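Local structure of DspB (1YHT) at residues P32-S37 with K338-Q343; E63-N68 with L92-L97; P118-A123 with G181-G186; G219-T224 with D254-L259; K296-N301 with E351-K356. The protein probably hydrolyses terminal N-acetylhexosamine residues as a family 20 glycoside hydrolase, releasing cells from biofilm. One frame throughout, in Å; residues are numbered along the deposited sequence.

The five contacts sit on a TIM-barrel fold and follow the chain round it. Interaction 1 pairs the early helix 32-44 with the late helix 339-358, closing the ring of outer helices; interactions 2, 3 and 4 come one after another between its halves. Interaction 5 uses the same helix 339-358, its centre about 21 Å from that of interaction 1, so this last helix meets both the early helix and helix 287-301. Interactions 1 and 2 touch where Pro32 packs on Leu92 and Gln96. Phe185 and Gly219 bring interactions 3 and 4 together, their centres about 18 Å apart. Interaction 3, nearest the chain's centre, follows barrel strands 110-117 and 177-181, probably at the active site.

Interaction 1: P32-S37 with K338-Q343; sequences PEVIKS and KDETIQ
Val34 packs against Asp339, Glu340 and Gln343 where helices 32-44 and 339-358 run side by side. The two short segments are almost parallel, 7° apart, with their axes 9.7 Å from each other, as expected of outer helices in a TIM barrel; these are its first and last, so the contact closes the ring of helices.

The tight part belongs to the valine's two methyls and to Ser37 CB. Val34 CG1, set opposite the backbone N (chi1 171°), lies 3.7 Å from Gln343 CB. CG2, anti to the carbonyl carbon, comes within 3.7 Å of Asp339 CG, while Glu340 OE1 is 3.6 Å from the same Val34 CG2. Further along, Ser37 CB packs 3.6 Å from Gln343 CD. The Asp339 carboxylate is held in place: OD1 takes the N-H of Glu340 from above the carboxylate plane, and OD2 accepts from the backbone N of Ser31, just ahead of the other helix.

Toward solvent the fit is looser, and a water fills in between the Ser37 hydroxyl and the Glu340 carboxylate. That water lies 2.6 Å from Ser37 OG and donates to Glu340 OE1, also at 2.6 Å. Chemically, then, the contact combines methyl packing with a water-mediated polar link at its outer side, the flanking acids being tied up by backbone N-H groups and water.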
# COMPACT_ATOMS: atom_id res chain seq x y z
N PRO A 32 4.14 12.63 12.80
CA PRO A 32 5.35 11.86 13.10
C PRO A 32 5.35 11.10 14.44
O PRO A 32 5.75 9.94 14.51
CB PRO A 32 6.45 12.93 13.08
CG PRO A 32 5.97 13.91 12.08
CD PRO A 32 4.47 13.96 12.25
N GLU A 33 4.86 11.75 15.48
CA GLU A 33 4.75 11.13 16.81
C GLU A 33 3.94 9.83 16.79
O GLU A 33 4.35 8.84 17.34
CB GLU A 33 4.14 12.10 17.82
CG GLU A 33 5.12 13.10 18.44
CD GLU A 33 6.07 12.51 19.47
OE1 GLU A 33 5.77 11.41 19.99
OE2 GLU A 33 7.13 13.16 19.74
N VAL A 34 2.78 9.88 16.15
CA VAL A 34 1.90 8.73 16.05
C VAL A 34 2.48 7.66 15.14
O VAL A 34 2.38 6.48 15.44
CB VAL A 34 0.51 9.15 15.59
CG1 VAL A 34 -0.35 7.96 15.27
CG2 VAL A 34 -0.18 10.08 16.65
N ILE A 35 3.14 8.06 14.05
CA ILE A 35 3.83 7.11 13.19
C ILE A 35 4.92 6.36 13.97
O ILE A 35 5.06 5.13 13.84
CB ILE A 35 4.40 7.79 11.95
CG1 ILE A 35 3.22 8.20 11.01
CG2 ILE A 35 5.32 6.82 11.21
CD1 ILE A 35 3.60 9.03 9.81
N LYS A 36 5.66 7.08 14.79
CA LYS A 36 6.64 6.46 15.69
C LYS A 36 6.00 5.48 16.70
O LYS A 36 6.61 4.47 17.03
CB LYS A 36 7.45 7.50 16.43
CG LYS A 36 8.50 8.20 15.58
CD LYS A 36 9.03 9.42 16.32
CE LYS A 36 10.14 10.13 15.53
NZ LYS A 36 10.88 11.02 16.45
N SER A 37 4.80 5.79 17.20
CA SER A 37 4.08 4.85 18.06
C SER A 37 3.70 3.55 17.34
O SER A 37 3.81 2.48 17.90
CB SER A 37 2.85 5.53 18.69
OG SER A 37 3.23 6.54 19.64
N LYS A 338 -9.08 11.19 15.38
CA LYS A 338 -7.71 11.61 15.44
C LYS A 338 -6.73 10.46 15.24
O LYS A 338 -7.00 9.32 15.62
CB LYS A 338 -7.41 12.24 16.78
CG LYS A 338 -8.17 13.55 16.98
CD LYS A 338 -7.62 14.63 16.04
CE LYS A 338 -8.02 16.04 16.51
NZ LYS A 338 -9.28 16.50 15.86
N ASP A 339 -5.60 10.81 14.65
CA ASP A 339 -4.53 9.87 14.40
C ASP A 339 -4.20 9.05 15.67
O ASP A 339 -4.18 7.84 15.65
CB ASP A 339 -3.30 10.58 13.74
CG ASP A 339 -2.76 11.74 14.54
OD1 ASP A 339 -3.29 12.05 15.63
OD2 ASP A 339 -1.76 12.36 14.04
N GLU A 340 -3.99 9.73 16.79
CA GLU A 340 -3.68 9.03 18.04
C GLU A 340 -4.80 8.09 18.51
O GLU A 340 -4.52 7.02 19.01
CB GLU A 340 -3.27 10.05 19.12
CG GLU A 340 -3.05 9.45 20.48
CD GLU A 340 -1.91 8.42 20.58
OE1 GLU A 340 -1.13 8.20 19.61
OE2 GLU A 340 -1.80 7.82 21.69
N THR A 341 -6.06 8.45 18.31
CA THR A 341 -7.19 7.55 18.68
C THR A 341 -7.12 6.28 17.84
O THR A 341 -7.32 5.15 18.34
CB THR A 341 -8.52 8.25 18.46
OG1 THR A 341 -8.56 9.41 19.27
CG2 THR A 341 -9.73 7.37 18.78
N ILE A 342 -6.85 6.47 16.55
CA ILE A 342 -6.73 5.31 15.65
C ILE A 342 -5.59 4.38 16.10
O ILE A 342 -5.73 3.14 16.18
CB ILE A 342 -6.48 5.74 14.20
CG1 ILE A 342 -7.72 6.45 13.65
CG2 ILE A 342 -6.11 4.48 13.33
CD1 ILE A 342 -7.43 7.32 12.44
N GLN A 343 -4.44 4.98 16.35
CA GLN A 343 -3.30 4.22 16.78
C GLN A 343 -3.57 3.46 18.09
O GLN A 343 -3.31 2.25 18.18
CB GLN A 343 -2.11 5.15 16.94
CG GLN A 343 -0.77 4.48 17.21
CD GLN A 343 -0.49 4.23 18.70
OE1 GLN A 343 -0.77 5.06 19.55
NE2 GLN A 343 0.04 3.07 18.99
O HOH W 1 1.45 8.43 19.62

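Interaction 2: E63-N68 with L92-L97; sequences ESHLLN and LSYRQL
Glu63 and Tyr94 give up far more surface than their neighbours, and they do so by stacking. The glutamate, its backbone N bonded to Leu92 O at 2.9 Å, runs extended over one face of the tyrosine ring: Glu63 CG sits 3.6 Å from the Tyr94 ring centroid in a CH-pi contact, and the carboxylate lies nearly parallel to the ring, 5° between the planes. That puts Glu63 OE1 2.9 Å from Tyr94 N, whose N-H meets it on the anti side almost straight (166°). OE2 is taken by Arg70, as a salt bridge, and by Ala71 N.

His65 holds the far end of the ring. Its ND1 is 2.8 Å from Tyr94 OH, either atom being a possible donor, and its backbone N makes a weak bond to the same hydroxyl. Ser93 and Gln96 form a capping box. With its carboxylate shared between a helix N-terminus and an arginine, Glu63 is probably stabilised as an anion, and it ties the loop after strand 49-53 to the start of helix 94-106.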
# COMPACT_ATOMS: atom_id res chain seq x y z
N GLU A 63 6.58 15.36 1.00
CA GLU A 63 7.21 16.40 0.26
C GLU A 63 7.78 15.89 -1.07
O GLU A 63 8.21 14.71 -1.19
CB GLU A 63 8.31 17.05 1.11
CG GLU A 63 8.93 18.28 0.50
CD GLU A 63 9.69 19.18 1.47
OE1 GLU A 63 9.93 18.84 2.66
OE2 GLU A 63 10.00 20.28 1.02
N SER A 64 7.82 16.78 -2.05
CA SER A 64 8.28 16.43 -3.41
C SER A 64 8.84 17.65 -4.16
O SER A 64 8.13 18.65 -4.32
CB SER A 64 7.14 15.87 -4.26
OG SER A 64 7.60 15.57 -5.58
N HIS A 65 10.09 17.53 -4.62
CA HIS A 65 10.63 18.46 -5.63
C HIS A 65 9.92 18.30 -6.99
O HIS A 65 9.50 19.25 -7.60
CB HIS A 65 12.14 18.21 -5.84
CG HIS A 65 13.03 18.89 -4.85
ND1 HIS A 65 13.05 18.58 -3.51
CD2 HIS A 65 14.01 19.81 -5.04
CE1 HIS A 65 13.96 19.33 -2.91
NE2 HIS A 65 14.55 20.11 -3.81
N LEU A 66 9.78 17.05 -7.44
CA LEU A 66 9.22 16.78 -8.78
C LEU A 66 7.78 17.26 -8.94
O LEU A 66 7.38 17.78 -10.00
CB LEU A 66 9.31 15.27 -9.10
CG LEU A 66 10.53 14.73 -9.86
CD1 LEU A 66 11.78 15.12 -9.26
CD2 LEU A 66 10.49 13.22 -9.90
N LEU A 67 6.97 17.07 -7.89
CA LEU A 67 5.58 17.54 -7.90
C LEU A 67 5.42 18.94 -7.30
O LEU A 67 4.32 19.45 -7.23
CB LEU A 67 4.68 16.55 -7.21
CG LEU A 67 4.83 15.11 -7.70
CD1 LEU A 67 4.07 14.20 -6.82
CD2 LEU A 67 4.38 14.92 -9.14
N ASN A 68 6.53 19.54 -6.91
CA ASN A 68 6.61 20.88 -6.35
C ASN A 68 5.64 21.11 -5.16
O ASN A 68 4.79 21.98 -5.21
CB ASN A 68 6.47 21.98 -7.44
CG ASN A 68 6.88 23.33 -6.93
OD1 ASN A 68 7.56 23.43 -5.91
ND2 ASN A 68 6.47 24.40 -7.63
N LEU A 92 4.21 15.22 4.85
CA LEU A 92 5.39 15.11 5.71
C LEU A 92 6.53 15.81 5.03
O LEU A 92 6.81 15.53 3.85
CB LEU A 92 5.75 13.63 5.97
CG LEU A 92 4.77 12.87 6.84
CD1 LEU A 92 5.01 11.35 6.75
CD2 LEU A 92 4.77 13.36 8.30
N SER A 93 7.22 16.68 5.76
CA SER A 93 8.40 17.31 5.23
C SER A 93 9.54 16.29 5.17
O SER A 93 9.52 15.28 5.85
CB SER A 93 8.84 18.49 6.12
OG SER A 93 9.44 18.00 7.31
N TYR A 94 10.55 16.61 4.37
CA TYR A 94 11.76 15.79 4.32
C TYR A 94 12.46 15.65 5.70
O TYR A 94 12.97 14.60 6.03
CB TYR A 94 12.78 16.39 3.37
CG TYR A 94 12.40 16.45 1.92
CD1 TYR A 94 11.82 15.35 1.25
CD2 TYR A 94 12.66 17.58 1.18
CE1 TYR A 94 11.50 15.42 -0.10
CE2 TYR A 94 12.36 17.65 -0.21
CZ TYR A 94 11.77 16.57 -0.81
OH TYR A 94 11.48 16.69 -2.18
N ARG A 95 12.50 16.73 6.47
CA ARG A 95 13.05 16.67 7.84
C ARG A 95 12.26 15.74 8.74
O ARG A 95 12.82 14.90 9.46
CB ARG A 95 13.14 18.08 8.43
CG ARG A 95 13.47 18.15 9.94
CD ARG A 95 13.99 19.55 10.36
NE ARG A 95 15.28 19.40 11.10
CZ ARG A 95 16.51 19.43 10.56
NH1 ARG A 95 16.69 19.66 9.25
NH2 ARG A 95 17.58 19.25 11.36
N GLN A 96 10.94 15.85 8.67
CA GLN A 96 10.06 14.92 9.35
C GLN A 96 10.27 13.47 8.93
O GLN A 96 10.36 12.58 9.77
CB GLN A 96 8.60 15.30 9.16
CG GLN A 96 8.26 16.54 9.95
CD GLN A 96 6.91 17.16 9.59
OE1 GLN A 96 6.34 16.89 8.54
NE2 GLN A 96 6.40 17.99 10.49
N LEU A 97 10.39 13.24 7.62
CA LEU A 97 10.64 11.89 7.13
C LEU A 97 12.00 11.36 7.58
O LEU A 97 12.15 10.17 7.84
CB LEU A 97 10.54 11.88 5.63
CG LEU A 97 9.15 12.08 5.04
CD1 LEU A 97 9.20 12.65 3.64
CD2 LEU A 97 8.36 10.78 5.11

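Interaction 3: P118-A123 with G181-G186; sequences PNHMTA and GGDEFG
Asn119 and Phe185 bring the backbones closest, their CA atoms 5.3 Å apart, where the loops after strands 110-117 and 177-181 run past each other. A cis peptide precedes Pro118. His120 and Glu184 both have left-handed helical backbone angles, and the CB of each points toward the other segment. One water links the main chains: Asn119 N gives it a proton at 3.0 Å, and it lies 2.7 Å from Asp183 O, a bond whose proton other acceptors may share.

The side chains divide into a greasy and a polar half. Pro118 CG packs 3.6 Å from Phe185 CB, crossing it at a slant, and Asn119 CB lies over the carbonyl oxygen of Glu184. On the polar side His120 NE2 donates to Glu184 OE1 at 2.6 Å, using the anti lone pair of that oxygen. The oxygen lies in the imidazole plane and the carboxylate is nearly coplanar with the ring, 10° off. The Asp183 side chain comes across that of His120, its carboxylate plane only 12° from the ring's, with Asp183 OD2 3.3 Å from His120 CD2.

His120 ND1 is hydrogen-bonded to Asp56 OD1, so bonds at both nitrogens fix the rotation of the ring. In family 20 enzymes a neighbouring Asp-Glu pair at this barrel position serves catalysis, and Asp183 and Glu184 probably correspond to it. Asp56, as a second-shell residue, probably helps to position His120, and through it the Glu184 carboxylate.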
# COMPACT_ATOMS: atom_id res chain seq x y z
N PRO A 118 -1.44 1.82 -11.86
CA PRO A 118 -1.84 2.96 -12.68
C PRO A 118 -3.05 3.73 -12.21
O PRO A 118 -3.30 4.83 -12.74
CB PRO A 118 -2.18 2.31 -14.05
CG PRO A 118 -2.54 0.97 -13.75
CD PRO A 118 -1.81 0.55 -12.49
N ASN A 119 -3.83 3.17 -11.29
CA ASN A 119 -4.99 3.87 -10.70
C ASN A 119 -4.55 4.47 -9.34
O ASN A 119 -3.34 4.54 -9.07
CB ASN A 119 -6.19 2.88 -10.64
CG ASN A 119 -7.57 3.57 -10.82
OD1 ASN A 119 -8.31 3.35 -11.83
ND2 ASN A 119 -7.95 4.38 -9.83
N HIS A 120 -5.49 4.89 -8.50
CA HIS A 120 -5.19 5.33 -7.13
C HIS A 120 -4.05 6.38 -7.12
O HIS A 120 -3.14 6.35 -6.28
CB HIS A 120 -4.89 4.11 -6.26
CG HIS A 120 -6.12 3.32 -5.89
ND1 HIS A 120 -7.06 3.80 -5.00
CD2 HIS A 120 -6.57 2.10 -6.29
CE1 HIS A 120 -8.04 2.91 -4.88
NE2 HIS A 120 -7.75 1.86 -5.64
N MET A 121 -4.13 7.33 -8.06
CA MET A 121 -3.06 8.34 -8.19
C MET A 121 -3.54 9.72 -8.54
O MET A 121 -2.77 10.52 -9.07
CB MET A 121 -1.95 7.85 -9.15
CG MET A 121 -2.36 7.54 -10.56
SD MET A 121 -1.02 6.99 -11.65
CE MET A 121 0.26 8.17 -11.25
N THR A 122 -4.79 10.04 -8.22
CA THR A 122 -5.34 11.34 -8.56
C THR A 122 -4.59 12.51 -7.92
O THR A 122 -4.44 13.53 -8.53
CB THR A 122 -6.84 11.44 -8.28
OG1 THR A 122 -7.49 10.35 -8.92
CG2 THR A 122 -7.41 12.74 -8.83
N ALA A 123 -4.12 12.35 -6.69
CA ALA A 123 -3.43 13.45 -6.02
C ALA A 123 -2.16 13.85 -6.82
O ALA A 123 -1.86 15.02 -7.01
CB ALA A 123 -3.07 13.06 -4.60
N GLY A 181 2.15 -0.70 -6.19
CA GLY A 181 0.72 -0.67 -6.21
C GLY A 181 0.16 -1.77 -7.08
O GLY A 181 0.46 -2.97 -6.84
N GLY A 182 -0.65 -1.36 -8.08
CA GLY A 182 -1.26 -2.30 -9.01
C GLY A 182 -2.62 -2.86 -8.59
O GLY A 182 -3.01 -3.96 -9.02
N ASP A 183 -3.34 -2.11 -7.75
CA ASP A 183 -4.69 -2.48 -7.35
C ASP A 183 -5.76 -1.70 -8.09
O ASP A 183 -5.59 -0.52 -8.42
CB ASP A 183 -4.91 -2.31 -5.84
CG ASP A 183 -4.72 -0.86 -5.37
OD1 ASP A 183 -3.83 -0.17 -5.91
OD2 ASP A 183 -5.45 -0.41 -4.45
N GLU A 184 -6.86 -2.43 -8.35
CA GLU A 184 -8.12 -1.90 -8.83
C GLU A 184 -7.97 -1.03 -10.05
O GLU A 184 -8.51 0.06 -10.09
CB GLU A 184 -8.84 -1.10 -7.71
CG GLU A 184 -9.08 -1.86 -6.42
CD GLU A 184 -9.90 -1.08 -5.40
OE1 GLU A 184 -9.58 0.11 -5.17
OE2 GLU A 184 -10.87 -1.68 -4.83
N PHE A 185 -7.28 -1.51 -11.07
CA PHE A 185 -7.03 -0.74 -12.27
C PHE A 185 -7.74 -1.45 -13.43
O PHE A 185 -8.03 -2.67 -13.36
CB PHE A 185 -5.52 -0.62 -12.56
CG PHE A 185 -4.87 -1.95 -12.90
CD1 PHE A 185 -4.83 -2.38 -14.21
CD2 PHE A 185 -4.39 -2.79 -11.92
CE1 PHE A 185 -4.31 -3.59 -14.53
CE2 PHE A 185 -3.89 -4.03 -12.25
CZ PHE A 185 -3.84 -4.41 -13.56
N GLY A 186 -8.06 -0.69 -14.47
CA GLY A 186 -8.65 -1.27 -15.69
C GLY A 186 -10.03 -1.90 -15.56
O GLY A 186 -10.40 -2.80 -16.33
O HOH W 2 -3.67 1.19 -9.08

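Interaction 4: G219-T224 with D254-L259; sequences GLIKNT and DMRVSL
Ile221 and Arg256 form a single beta bridge, CA atoms 4.0 Å apart, with the bond pattern of a non-hydrogen-bonded antiparallel pair: Val257 N donates to Leu220 O at 3.0 Å, and Lys222 N to Met255 O at 2.9 Å. In the TIM barrel this clips the loop after strand 212-216 to the chain leaving helix 246-255.

Leu220 and Val257 fit tightly, Leu220 CB being 3.4 Å from Val257 CG1. The methyl is pushed there because it stands between the backbone N and the carbonyl carbon (chi1 71°), and Leu262 of helix 259-264 packs on both residues. The polar end of the contact is more exposed. Lys222 stretches out beyond CG alongside the end of helix 246-255, and its NZ donates to Asp254 O at 2.9 Å. The Asp254 carboxylate stays further off, with OD1 4.1 Å from Lys222 NZ, too far for a salt bridge but of the favourable sign. The lysine thus answers a carbonyl of the last helical turn.

Met255 O carries a double load: besides the Lys222 N-H, which reaches it nearly end-on at 170°, it accepts from a water whose oxygen lies 3.0 Å from Asn223 N, the N-H it accepts.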
# COMPACT_ATOMS: atom_id res chain seq x y z
N GLY A 219 -3.69 -7.80 -10.70
CA GLY A 219 -3.37 -8.00 -12.10
C GLY A 219 -2.80 -9.34 -12.44
O GLY A 219 -2.40 -9.56 -13.55
N LEU A 220 -2.80 -10.25 -11.46
CA LEU A 220 -2.23 -11.57 -11.63
C LEU A 220 -3.34 -12.51 -12.06
O LEU A 220 -4.17 -12.92 -11.23
CB LEU A 220 -1.55 -12.06 -10.34
CG LEU A 220 -0.37 -11.19 -9.86
CD1 LEU A 220 0.22 -11.66 -8.55
CD2 LEU A 220 0.72 -11.14 -10.91
N ILE A 221 -3.37 -12.78 -13.37
CA ILE A 221 -4.39 -13.64 -13.94
C ILE A 221 -3.75 -14.86 -14.57
O ILE A 221 -2.58 -14.85 -14.88
CB ILE A 221 -5.29 -12.89 -14.92
CG1 ILE A 221 -4.50 -12.46 -16.19
CG2 ILE A 221 -5.97 -11.67 -14.23
CD1 ILE A 221 -5.41 -11.90 -17.25
N LYS A 222 -4.52 -15.93 -14.72
CA LYS A 222 -3.99 -17.20 -15.28
C LYS A 222 -3.42 -17.07 -16.68
O LYS A 222 -2.44 -17.72 -16.99
CB LYS A 222 -5.11 -18.24 -15.30
CG LYS A 222 -5.49 -18.76 -13.94
CD LYS A 222 -6.61 -19.82 -14.07
CE LYS A 222 -7.49 -19.86 -12.85
NZ LYS A 222 -8.71 -20.73 -13.11
N ASN A 223 -4.04 -16.23 -17.52
CA ASN A 223 -3.62 -16.04 -18.90
C ASN A 223 -2.24 -15.50 -19.09
O ASN A 223 -1.62 -15.78 -20.11
CB ASN A 223 -4.54 -15.06 -19.65
CG ASN A 223 -5.80 -15.70 -20.11
OD1 ASN A 223 -5.96 -16.92 -20.01
ND2 ASN A 223 -6.73 -14.87 -20.59
N THR A 224 -1.76 -14.72 -18.12
CA THR A 224 -0.54 -13.90 -18.29
C THR A 224 0.47 -13.93 -17.12
O THR A 224 1.57 -13.46 -17.26
CB THR A 224 -0.92 -12.43 -18.52
OG1 THR A 224 -1.65 -11.91 -17.40
CG2 THR A 224 -1.74 -12.22 -19.82
N ASP A 254 -12.33 -17.25 -11.41
CA ASP A 254 -12.00 -18.14 -12.51
C ASP A 254 -10.83 -17.60 -13.32
O ASP A 254 -10.10 -18.35 -13.92
CB ASP A 254 -13.20 -18.28 -13.44
CG ASP A 254 -13.00 -19.37 -14.47
OD1 ASP A 254 -12.68 -20.52 -14.05
OD2 ASP A 254 -13.09 -19.05 -15.67
N MET A 255 -10.69 -16.29 -13.34
CA MET A 255 -9.67 -15.68 -14.17
C MET A 255 -8.37 -15.43 -13.40
O MET A 255 -7.30 -15.59 -13.92
CB MET A 255 -10.18 -14.34 -14.63
CG MET A 255 -10.90 -14.31 -15.94
SD MET A 255 -11.49 -12.62 -16.23
CE MET A 255 -10.09 -11.54 -15.85
N ARG A 256 -8.50 -14.95 -12.17
CA ARG A 256 -7.33 -14.57 -11.40
C ARG A 256 -6.60 -15.78 -10.83
O ARG A 256 -7.18 -16.85 -10.66
CB ARG A 256 -7.75 -13.65 -10.26
CG ARG A 256 -8.25 -12.33 -10.76
CD ARG A 256 -8.49 -11.37 -9.64
NE ARG A 256 -8.97 -10.08 -10.12
CZ ARG A 256 -9.14 -9.01 -9.36
NH1 ARG A 256 -8.87 -9.04 -8.06
NH2 ARG A 256 -9.59 -7.89 -9.90
N VAL A 257 -5.33 -15.58 -10.50
CA VAL A 257 -4.55 -16.60 -9.82
C VAL A 257 -4.86 -16.60 -8.28
O VAL A 257 -4.98 -15.56 -7.65
CB VAL A 257 -3.01 -16.45 -10.14
CG1 VAL A 257 -2.45 -15.25 -9.47
CG2 VAL A 257 -2.24 -17.64 -9.66
N SER A 258 -5.00 -17.77 -7.70
CA SER A 258 -5.15 -17.91 -6.24
C SER A 258 -3.79 -17.78 -5.54
O SER A 258 -2.73 -17.90 -6.18
CB SER A 258 -5.73 -19.29 -5.92
OG SER A 258 -4.74 -20.27 -6.10
N LEU A 259 -3.83 -17.56 -4.24
CA LEU A 259 -2.62 -17.47 -3.47
C LEU A 259 -1.86 -18.82 -3.59
O LEU A 259 -0.66 -18.81 -3.85
CB LEU A 259 -2.92 -17.03 -2.03
CG LEU A 259 -1.70 -16.95 -1.11
CD1 LEU A 259 -1.83 -15.84 -0.04
CD2 LEU A 259 -1.44 -18.28 -0.48
O HOH W 3 -6.84 -15.51 -16.83

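Interaction 5: K296-N301 with E351-K356; sequences KDVIKN and EAVIHK
Ala352 gives Val298 and Ile299 a small surface to pack on, consistent with the close approach of helices 287-301 and 339-358, neighbours on the outside of the barrel. The segment axes come to 9.0 Å of each other and run in nearly the same direction, 20° apart; Ile299 and Ala352 have the nearest CA atoms.

The apolar contacts are made by methyl and methylene groups. Ile299 CG1 touches Ala352 CB at 3.7 Å, and the CD1 beyond it stays over the same methyl. One step round the helix Val298 CG1, opposite the backbone N (chi1 165°), lies 4.1 Å from Ala352 CB and 4.2 Å from Val353 CG2. Val353 also leans on Leu277 of the short helix 274-277, which extends this packing past the two helices.

The polar contacts come from one lysine. Lys356 is bent at chi2, chi3 and chi4, which curls its chain back to the C-terminal end of helix 287-301. There Lys356 NZ donates to Ile299 O at 2.7 Å, arriving from above the carbonyl plane and not along a lone pair. A water 2.8 Å from Lys356 NZ accepts a second proton and donates onward to Lys300 O, while Trp302 O takes a weak bond. Gathering carbonyl groups at a helix C-terminus, the ammonium group probably offsets their partial negative charge and links the C-terminal ends of the two helices.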
# COMPACT_ATOMS: atom_id res chain seq x y z
N LYS A 296 -9.54 -9.83 19.02
CA LYS A 296 -9.89 -11.14 19.58
C LYS A 296 -10.30 -12.11 18.48
O LYS A 296 -9.97 -13.28 18.52
CB LYS A 296 -11.00 -11.00 20.64
CG LYS A 296 -10.47 -10.45 21.94
CD LYS A 296 -11.58 -10.01 22.87
CE LYS A 296 -11.01 -9.72 24.28
NZ LYS A 296 -12.09 -9.79 25.31
N ASP A 297 -10.98 -11.57 17.48
CA ASP A 297 -11.47 -12.35 16.32
C ASP A 297 -10.29 -12.91 15.51
O ASP A 297 -10.28 -14.09 15.18
CB ASP A 297 -12.43 -11.48 15.48
CG ASP A 297 -13.14 -12.27 14.35
OD1 ASP A 297 -13.58 -13.40 14.60
OD2 ASP A 297 -13.25 -11.72 13.24
N VAL A 298 -9.28 -12.09 15.27
CA VAL A 298 -8.05 -12.57 14.63
C VAL A 298 -7.35 -13.64 15.49
O VAL A 298 -6.92 -14.67 15.01
CB VAL A 298 -7.10 -11.36 14.35
CG1 VAL A 298 -5.65 -11.80 14.03
CG2 VAL A 298 -7.71 -10.51 13.25
N ILE A 299 -7.27 -13.40 16.78
CA ILE A 299 -6.62 -14.36 17.66
C ILE A 299 -7.33 -15.72 17.63
O ILE A 299 -6.67 -16.77 17.52
CB ILE A 299 -6.57 -13.81 19.10
CG1 ILE A 299 -5.54 -12.66 19.20
CG2 ILE A 299 -6.24 -14.93 20.12
CD1 ILE A 299 -5.81 -11.73 20.31
N LYS A 300 -8.65 -15.70 17.71
CA LYS A 300 -9.47 -16.93 17.78
C LYS A 300 -9.55 -17.67 16.44
O LYS A 300 -9.42 -18.90 16.40
CB LYS A 300 -10.87 -16.53 18.23
CG LYS A 300 -11.87 -17.66 18.44
CD LYS A 300 -12.02 -18.01 19.89
CE LYS A 300 -13.44 -18.52 20.18
NZ LYS A 300 -13.86 -19.54 19.22
N ASN A 301 -9.72 -16.89 15.37
CA ASN A 301 -10.20 -17.39 14.07
C ASN A 301 -9.24 -17.23 12.89
O ASN A 301 -9.43 -17.88 11.87
CB ASN A 301 -11.55 -16.73 13.71
CG ASN A 301 -12.62 -16.92 14.78
OD1 ASN A 301 -13.15 -15.95 15.34
ND2 ASN A 301 -12.92 -18.15 15.09
N GLU A 351 -0.83 -6.04 17.16
CA GLU A 351 -0.12 -7.06 17.93
C GLU A 351 -0.54 -8.48 17.59
O GLU A 351 0.30 -9.35 17.39
CB GLU A 351 -0.27 -6.83 19.45
CG GLU A 351 0.41 -5.58 19.93
CD GLU A 351 0.11 -5.25 21.39
OE1 GLU A 351 -0.71 -5.96 22.02
OE2 GLU A 351 0.74 -4.30 21.87
N ALA A 352 -1.84 -8.71 17.54
CA ALA A 352 -2.43 -10.03 17.23
C ALA A 352 -2.01 -10.52 15.84
O ALA A 352 -1.64 -11.65 15.67
CB ALA A 352 -3.94 -9.95 17.27
N VAL A 353 -2.10 -9.66 14.84
CA VAL A 353 -1.72 -10.04 13.48
C VAL A 353 -0.23 -10.45 13.40
O VAL A 353 0.13 -11.50 12.82
CB VAL A 353 -2.02 -8.90 12.47
CG1 VAL A 353 -1.46 -9.26 11.06
CG2 VAL A 353 -3.52 -8.62 12.40
N ILE A 354 0.62 -9.67 14.05
CA ILE A 354 2.07 -9.92 14.09
C ILE A 354 2.35 -11.23 14.82
O ILE A 354 3.11 -12.05 14.33
CB ILE A 354 2.89 -8.74 14.72
CG1 ILE A 354 2.86 -7.53 13.80
CG2 ILE A 354 4.31 -9.15 14.99
CD1 ILE A 354 3.36 -6.22 14.41
N HIS A 355 1.78 -11.39 15.99
CA HIS A 355 1.98 -12.60 16.77
C HIS A 355 1.41 -13.84 16.07
O HIS A 355 2.05 -14.85 16.05
CB HIS A 355 1.39 -12.49 18.17
CG HIS A 355 2.10 -11.53 19.07
ND1 HIS A 355 3.47 -11.47 19.17
CD2 HIS A 355 1.62 -10.63 19.97
CE1 HIS A 355 3.82 -10.54 20.04
NE2 HIS A 355 2.72 -10.00 20.54
N LYS A 356 0.21 -13.75 15.51
CA LYS A 356 -0.38 -14.89 14.80
C LYS A 356 0.41 -15.27 13.57
O LYS A 356 0.45 -16.45 13.21
CB LYS A 356 -1.82 -14.63 14.41
CG LYS A 356 -2.80 -14.58 15.58
CD LYS A 356 -3.05 -15.98 16.25
CE LYS A 356 -3.61 -16.97 15.26
NZ LYS A 356 -4.85 -17.61 15.75
O HOH W 4 -6.76 -19.52 14.95